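Long-range contact in CbsA (Xanthomonas oryzae pv. oryzae, PDB 5XYH), which hydrolyses cellulose as an exoglucanase of glycoside hydrolase family 6, probably releasing cellobiose from chain ends during attack on plant cell walls: residues A[206-217]-A[277-287]. Residues are numbered along the deposited sequence; the frame is centred on the assembly and turned at random.
Sequences MTPAISLYTRVV and VLYNAFVGAGW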
ATOM      1  N   MET A 206      -5.696  -7.833  18.368  1.00 19.66           N
ATOM      2  CA  MET A 206      -4.453  -7.090  18.555  1.00 19.78           C
ATOM      3  C   MET A 206      -3.321  -8.012  19.016  1.00 19.65           C
ATOM      4  O   MET A 206      -2.234  -8.022  18.426  1.00 19.44           O
ATOM      5  CB  MET A 206      -4.683  -5.942  19.539  1.00 20.72           C
ATOM      6  CG  MET A 206      -3.427  -5.144  19.909  1.00 20.37           C
ATOM      7  SD  MET A 206      -2.777  -4.177  18.521  1.00 24.56           S
ATOM      8  CE  MET A 206      -3.305  -2.524  18.981  1.00 19.87           C
ATOM      9  N   THR A 207      -3.562  -8.813  20.059  1.00 19.64           N
ATOM     10  CA  THR A 207      -2.509  -9.701  20.556  1.00 19.42           C
ATOM     11  C   THR A 207      -1.979 -10.658  19.498  1.00 19.31           C
ATOM     12  O   THR A 207      -0.747 -10.709  19.311  1.00 19.47           O
ATOM     13  CB  THR A 207      -3.004 -10.454  21.795  1.00 21.08           C
ATOM     14  OG1 THR A 207      -3.071  -9.536  22.898  1.00 21.76           O
ATOM     15  CG2 THR A 207      -2.067 -11.615  22.134  1.00 20.79           C
ATOM     16  N   PRO A 208      -2.805 -11.426  18.770  1.00 18.34           N
ATOM     17  CA  PRO A 208      -2.221 -12.273  17.714  1.00 19.34           C
ATOM     18  C   PRO A 208      -1.559 -11.467  16.607  1.00 18.71           C
ATOM     19  O   PRO A 208      -0.560 -11.931  16.046  1.00 18.96           O
ATOM     20  CB  PRO A 208      -3.415 -13.097  17.202  1.00 19.09           C
ATOM     21  CG  PRO A 208      -4.633 -12.320  17.603  1.00 19.19           C
ATOM     22  CD  PRO A 208      -4.263 -11.615  18.883  1.00 19.32           C
ATOM     23  N   ALA A 209      -2.062 -10.273  16.288  1.00 18.28           N
ATOM     24  CA  ALA A 209      -1.431  -9.465  15.246  1.00 17.77           C
ATOM     25  C   ALA A 209      -0.032  -9.046  15.666  1.00 17.41           C
ATOM     26  O   ALA A 209       0.955  -9.325  14.977  1.00 17.01           O
ATOM     27  CB  ALA A 209      -2.282  -8.234  14.937  1.00 18.32           C
ATOM     28  N   ILE A 210       0.068  -8.374  16.813  1.00 18.10           N
ATOM     29  CA  ILE A 210       1.371  -7.966  17.327  1.00 17.39           C
ATOM     30  C   ILE A 210       2.274  -9.178  17.513  1.00 16.60           C
ATOM     31  O   ILE A 210       3.425  -9.177  17.072  1.00 16.22           O
ATOM     32  CB  ILE A 210       1.205  -7.173  18.633  1.00 17.52           C
ATOM     33  CG1 ILE A 210       0.371  -5.906  18.404  1.00 17.50           C
ATOM     34  CG2 ILE A 210       2.558  -6.867  19.246  1.00 16.65           C
ATOM     35  CD1 ILE A 210       0.864  -5.006  17.289  1.00 16.08           C
ATOM     36  N   SER A 211       1.770 -10.243  18.146  1.00 16.81           N
ATOM     37  CA  SER A 211       2.633 -11.398  18.379  1.00 17.62           C
ATOM     38  C   SER A 211       3.036 -12.084  17.076  1.00 18.10           C
ATOM     39  O   SER A 211       4.142 -12.633  16.987  1.00 17.89           O
ATOM     40  CB  SER A 211       1.959 -12.398  19.317  1.00 19.02           C
ATOM     41  OG  SER A 211       1.190 -13.336  18.590  1.00 20.77           O
ATOM     42  N   LEU A 212       2.174 -12.043  16.053  1.00 17.22           N
ATOM     43  CA  LEU A 212       2.535 -12.592  14.750  1.00 17.07           C
ATOM     44  C   LEU A 212       3.705 -11.837  14.139  1.00 16.16           C
ATOM     45  O   LEU A 212       4.716 -12.436  13.771  1.00 16.72           O
ATOM     46  CB  LEU A 212       1.338 -12.560  13.797  1.00 16.38           C
ATOM     47  CG  LEU A 212       1.620 -12.922  12.336  1.00 17.13           C
ATOM     48  CD1 LEU A 212       2.144 -14.333  12.222  1.00 17.84           C
ATOM     49  CD2 LEU A 212       0.352 -12.738  11.496  1.00 15.24           C
ATOM     50  N   TYR A 213       3.579 -10.518  14.002  1.00 15.74           N
ATOM     51  CA  TYR A 213       4.682  -9.747  13.440  1.00 14.80           C
ATOM     52  C   TYR A 213       5.931  -9.887  14.297  1.00 15.58           C
ATOM     53  O   TYR A 213       7.042 -10.008  13.775  1.00 15.27           O
ATOM     54  CB  TYR A 213       4.284  -8.274  13.292  1.00 14.30           C
ATOM     55  CG  TYR A 213       3.432  -8.030  12.059  1.00 13.53           C
ATOM     56  CD1 TYR A 213       2.069  -8.311  12.062  1.00 13.05           C
ATOM     57  CD2 TYR A 213       3.997  -7.547  10.898  1.00 12.56           C
ATOM     58  CE1 TYR A 213       1.288  -8.095  10.922  1.00 12.81           C
ATOM     59  CE2 TYR A 213       3.234  -7.329   9.761  1.00 13.04           C
ATOM     60  CZ  TYR A 213       1.895  -7.603   9.767  1.00 12.63           C
ATOM     61  OH  TYR A 213       1.172  -7.374   8.611  1.00 12.61           O
ATOM     62  N   THR A 214       5.768  -9.902  15.616  1.00 16.34           N
ATOM     63  CA  THR A 214       6.944 -10.028  16.476  1.00 16.57           C
ATOM     64  C   THR A 214       7.612 -11.382  16.277  1.00 17.11           C
ATOM     65  O   THR A 214       8.831 -11.467  16.081  1.00 16.33           O
ATOM     66  CB  THR A 214       6.548  -9.816  17.939  1.00 16.03           C
ATOM     67  OG1 THR A 214       5.998  -8.503  18.085  1.00 15.54           O
ATOM     68  CG2 THR A 214       7.771  -9.938  18.837  1.00 16.24           C
ATOM     69  N   ARG A 215       6.815 -12.454  16.280  1.00 17.02           N
ATOM     70  CA  ARG A 215       7.362 -13.799  16.115  1.00 17.58           C
ATOM     71  C   ARG A 215       8.073 -13.961  14.777  1.00 17.86           C
ATOM     72  O   ARG A 215       9.146 -14.578  14.707  1.00 17.63           O
ATOM     73  CB  ARG A 215       6.236 -14.819  16.255  1.00 18.88           C
ATOM     74  CG  ARG A 215       6.634 -16.237  15.983  1.00 21.06           C
ATOM     75  CD  ARG A 215       5.471 -17.172  16.299  1.00 21.73           C
ATOM     76  NE  ARG A 215       4.355 -17.049  15.358  1.00 22.11           N
ATOM     77  CZ  ARG A 215       3.183 -16.489  15.644  1.00 20.40           C
ATOM     78  NH1 ARG A 215       2.967 -15.982  16.850  1.00 21.09           N
ATOM     79  NH2 ARG A 215       2.226 -16.448  14.724  1.00 21.62           N
ATOM     80  N   VAL A 216       7.507 -13.405  13.701  1.00 16.21           N
ATOM     81  CA  VAL A 216       8.114 -13.593  12.383  1.00 16.34           C
ATOM     82  C   VAL A 216       9.449 -12.869  12.296  1.00 15.39           C
ATOM     83  O   VAL A 216      10.457 -13.448  11.875  1.00 15.85           O
ATOM     84  CB  VAL A 216       7.160 -13.128  11.270  1.00 16.58           C
ATOM     85  CG1 VAL A 216       7.906 -13.078   9.923  1.00 16.18           C
ATOM     86  CG2 VAL A 216       5.963 -14.054  11.184  1.00 17.08           C
ATOM     87  N   VAL A 217       9.478 -11.581  12.664  1.00 15.98           N
ATOM     88  CA  VAL A 217      10.722 -10.834  12.513  1.00 14.53           C
ATOM     89  C   VAL A 217      11.749 -11.278  13.553  1.00 15.11           C
ATOM     90  O   VAL A 217      12.953 -11.319  13.268  1.00 15.13           O
ATOM     91  CB  VAL A 217      10.457  -9.320  12.588  1.00 15.02           C
ATOM     92  CG1 VAL A 217      11.731  -8.553  12.256  1.00 13.41           C
ATOM     93  CG2 VAL A 217       9.335  -8.927  11.640  1.00 13.94           C
ATOM     94  N   VAL A 277      -1.616   3.735  17.169  1.00 15.36           N
ATOM     95  CA  VAL A 277      -2.076   2.575  17.924  1.00 15.61           C
ATOM     96  C   VAL A 277      -1.108   1.409  17.756  1.00 16.26           C
ATOM     97  O   VAL A 277      -0.731   0.744  18.732  1.00 16.22           O
ATOM     98  CB  VAL A 277      -3.508   2.218  17.484  1.00 16.59           C
ATOM     99  CG1 VAL A 277      -3.831   0.780  17.779  1.00 17.57           C
ATOM    100  CG2 VAL A 277      -4.505   3.160  18.161  1.00 16.61           C
ATOM    101  N   LEU A 278      -0.667   1.158  16.520  1.00 14.90           N
ATOM    102  CA  LEU A 278       0.263   0.061  16.277  1.00 15.00           C
ATOM    103  C   LEU A 278       1.620   0.334  16.915  1.00 14.80           C
ATOM    104  O   LEU A 278       2.194  -0.550  17.556  1.00 14.96           O
ATOM    105  CB  LEU A 278       0.416  -0.172  14.774  1.00 14.10           C
ATOM    106  CG  LEU A 278      -0.799  -0.845  14.120  1.00 13.92           C
ATOM    107  CD1 LEU A 278      -0.589  -1.001  12.625  1.00 14.06           C
ATOM    108  CD2 LEU A 278      -1.058  -2.197  14.765  1.00 15.32           C
ATOM    109  N   TYR A 279       2.140   1.552  16.741  1.00 14.88           N
ATOM    110  CA  TYR A 279       3.422   1.923  17.327  1.00 15.37           C
ATOM    111  C   TYR A 279       3.455   1.624  18.824  1.00 15.88           C
ATOM    112  O   TYR A 279       4.392   0.989  19.323  1.00 16.04           O
ATOM    113  CB  TYR A 279       3.706   3.403  17.067  1.00 15.77           C
ATOM    114  CG  TYR A 279       4.946   3.876  17.792  1.00 16.76           C
ATOM    115  CD1 TYR A 279       6.208   3.742  17.210  1.00 16.16           C
ATOM    116  CD2 TYR A 279       4.863   4.418  19.073  1.00 17.50           C
ATOM    117  CE1 TYR A 279       7.358   4.154  17.879  1.00 16.68           C
ATOM    118  CE2 TYR A 279       6.010   4.826  19.756  1.00 17.06           C
ATOM    119  CZ  TYR A 279       7.255   4.695  19.146  1.00 17.41           C
ATOM    120  OH  TYR A 279       8.390   5.097  19.805  1.00 16.74           O
ATOM    121  N   ASN A 280       2.428   2.068  19.556  1.00 16.06           N
ATOM    122  CA  ASN A 280       2.398   1.856  21.000  1.00 17.18           C
ATOM    123  C   ASN A 280       2.317   0.380  21.346  1.00 16.44           C
ATOM    124  O   ASN A 280       2.954  -0.081  22.300  1.00 16.77           O
ATOM    125  CB  ASN A 280       1.223   2.617  21.616  1.00 18.29           C
ATOM    126  CG  ASN A 280       1.442   4.099  21.592  1.00 18.77           C
ATOM    127  OD1 ASN A 280       2.571   4.562  21.718  1.00 20.27           O
ATOM    128  ND2 ASN A 280       0.377   4.856  21.405  1.00 20.35           N
ATOM    129  N   ALA A 281       1.552  -0.381  20.576  1.00 15.66           N
ATOM    130  CA  ALA A 281       1.453  -1.809  20.835  1.00 16.29           C
ATOM    131  C   ALA A 281       2.780  -2.515  20.573  1.00 15.73           C
ATOM    132  O   ALA A 281       3.149  -3.445  21.305  1.00 15.27           O
ATOM    133  CB  ALA A 281       0.342  -2.414  19.984  1.00 15.64           C
ATOM    134  N   PHE A 282       3.507  -2.109  19.523  1.00 15.15           N
ATOM    135  CA  PHE A 282       4.776  -2.778  19.230  1.00 14.21           C
ATOM    136  C   PHE A 282       5.825  -2.429  20.276  1.00 14.60           C
ATOM    137  O   PHE A 282       6.554  -3.306  20.755  1.00 13.96           O
ATOM    138  CB  PHE A 282       5.264  -2.429  17.822  1.00 13.64           C
ATOM    139  CG  PHE A 282       4.651  -3.274  16.748  1.00 13.73           C
ATOM    140  CD1 PHE A 282       4.852  -4.650  16.730  1.00 14.48           C
ATOM    141  CD2 PHE A 282       3.861  -2.711  15.768  1.00 13.47           C
ATOM    142  CE1 PHE A 282       4.277  -5.440  15.750  1.00 13.82           C
ATOM    143  CE2 PHE A 282       3.296  -3.484  14.786  1.00 13.43           C
ATOM    144  CZ  PHE A 282       3.494  -4.850  14.775  1.00 13.71           C
ATOM    145  N   VAL A 283       5.902  -1.162  20.660  1.00 14.53           N
ATOM    146  CA  VAL A 283       6.789  -0.799  21.755  1.00 15.76           C
ATOM    147  C   VAL A 283       6.408  -1.574  23.014  1.00 16.15           C
ATOM    148  O   VAL A 283       7.277  -2.039  23.766  1.00 15.88           O
ATOM    149  CB  VAL A 283       6.766   0.725  21.954  1.00 16.46           C
ATOM    150  CG1 VAL A 283       7.495   1.111  23.228  1.00 16.53           C
ATOM    151  CG2 VAL A 283       7.416   1.408  20.743  1.00 15.23           C
ATOM    152  N   GLY A 284       5.106  -1.776  23.234  1.00 16.03           N
ATOM    153  CA  GLY A 284       4.669  -2.593  24.354  1.00 15.38           C
ATOM    154  C   GLY A 284       5.123  -4.031  24.253  1.00 16.83           C
ATOM    155  O   GLY A 284       5.359  -4.687  25.273  1.00 16.02           O
ATOM    156  N   ALA A 285       5.246  -4.546  23.031  1.00 15.42           N
ATOM    157  CA  ALA A 285       5.745  -5.895  22.821  1.00 15.98           C
ATOM    158  C   ALA A 285       7.268  -5.973  22.843  1.00 16.24           C
ATOM    159  O   ALA A 285       7.811  -7.059  22.618  1.00 17.60           O
ATOM    160  CB  ALA A 285       5.223  -6.450  21.491  1.00 14.66           C
ATOM    161  N   GLY A 286       7.961  -4.868  23.092  1.00 14.67           N
ATOM    162  CA  GLY A 286       9.407  -4.888  23.210  1.00 15.01           C
ATOM    163  C   GLY A 286      10.180  -4.468  21.975  1.00 14.63           C
ATOM    164  O   GLY A 286      11.395  -4.677  21.933  1.00 14.09           O
ATOM    165  N   TRP A 287       9.518  -3.889  20.973  1.00 14.52           N
ATOM    166  CA  TRP A 287      10.216  -3.347  19.813  1.00 13.94           C
ATOM    167  C   TRP A 287      10.950  -2.064  20.198  1.00 14.27           C
ATOM    168  O   TRP A 287      10.523  -1.355  21.111  1.00 14.19           O
ATOM    169  CB  TRP A 287       9.228  -3.043  18.677  1.00 15.01           C
ATOM    170  CG  TRP A 287       8.691  -4.264  17.955  1.00 13.71           C
ATOM    171  CD1 TRP A 287       7.815  -5.191  18.446  1.00 14.96           C
ATOM    172  CD2 TRP A 287       9.008  -4.680  16.626  1.00 14.20           C
ATOM    173  NE1 TRP A 287       7.576  -6.167  17.509  1.00 13.49           N
ATOM    174  CE2 TRP A 287       8.280  -5.867  16.373  1.00 14.64           C
ATOM    175  CE3 TRP A 287       9.826  -4.162  15.618  1.00 14.10           C
ATOM    176  CZ2 TRP A 287       8.347  -6.543  15.153  1.00 14.14           C
ATOM    177  CZ3 TRP A 287       9.891  -4.838  14.402  1.00 14.76           C
ATOM    178  CH2 TRP A 287       9.159  -6.017  14.186  1.00 14.14           C
TER
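V277 meets the end of M206, whose methyl CE lies 3.6 Å from V277 CG1. The M206 chain leaves with CG anti to the backbone N (chi1 175°) and then bends at both following torsions, which carries SD and CE across to the helix of V277. L278 comes in at the margin, its CD2 being 4.2 Å from I210 CD1, while its side chain also reaches F293 of strand 292-296. One turn on from V277, A281 points its CB at the first helix, and this CB touches both M206 CE and I210 CD1, each at 3.8 Å. At F282 the helices come nearest in backbone, opposite I210. The methyl I210 CD1 sits over the centre of the F282 ring, 3.7 Å from its centroid, a CH-pi contact; Y213 CB adjoins the rim of the same ring at CE1 and CZ. F230, from strand 229-232, stacks on F282 and also meets the W287 ring. Helices 206-218 and 271-284 thus pack, crossing at -63°, on the outside of the parallel-stranded, distorted barrel of family 6, the first helix leading into strand 229-232 and the second into its neighbour 292-296. A285, just past the helix, puts CB 3.5 Å from I210 CG2, the other branch of that isoleucine. G286 then takes positive phi in a Schellman motif, and the chain turns to W287. The indole NE1 donates to T214 OG1 at 2.9 Å, nearly straight (172°) and in the ring plane. That hydroxyl, set beside its own backbone N, donates in turn to I210 O, which also accepts from T214 N. At the far end of the indole, CH2 abuts the V217 methyl CG2.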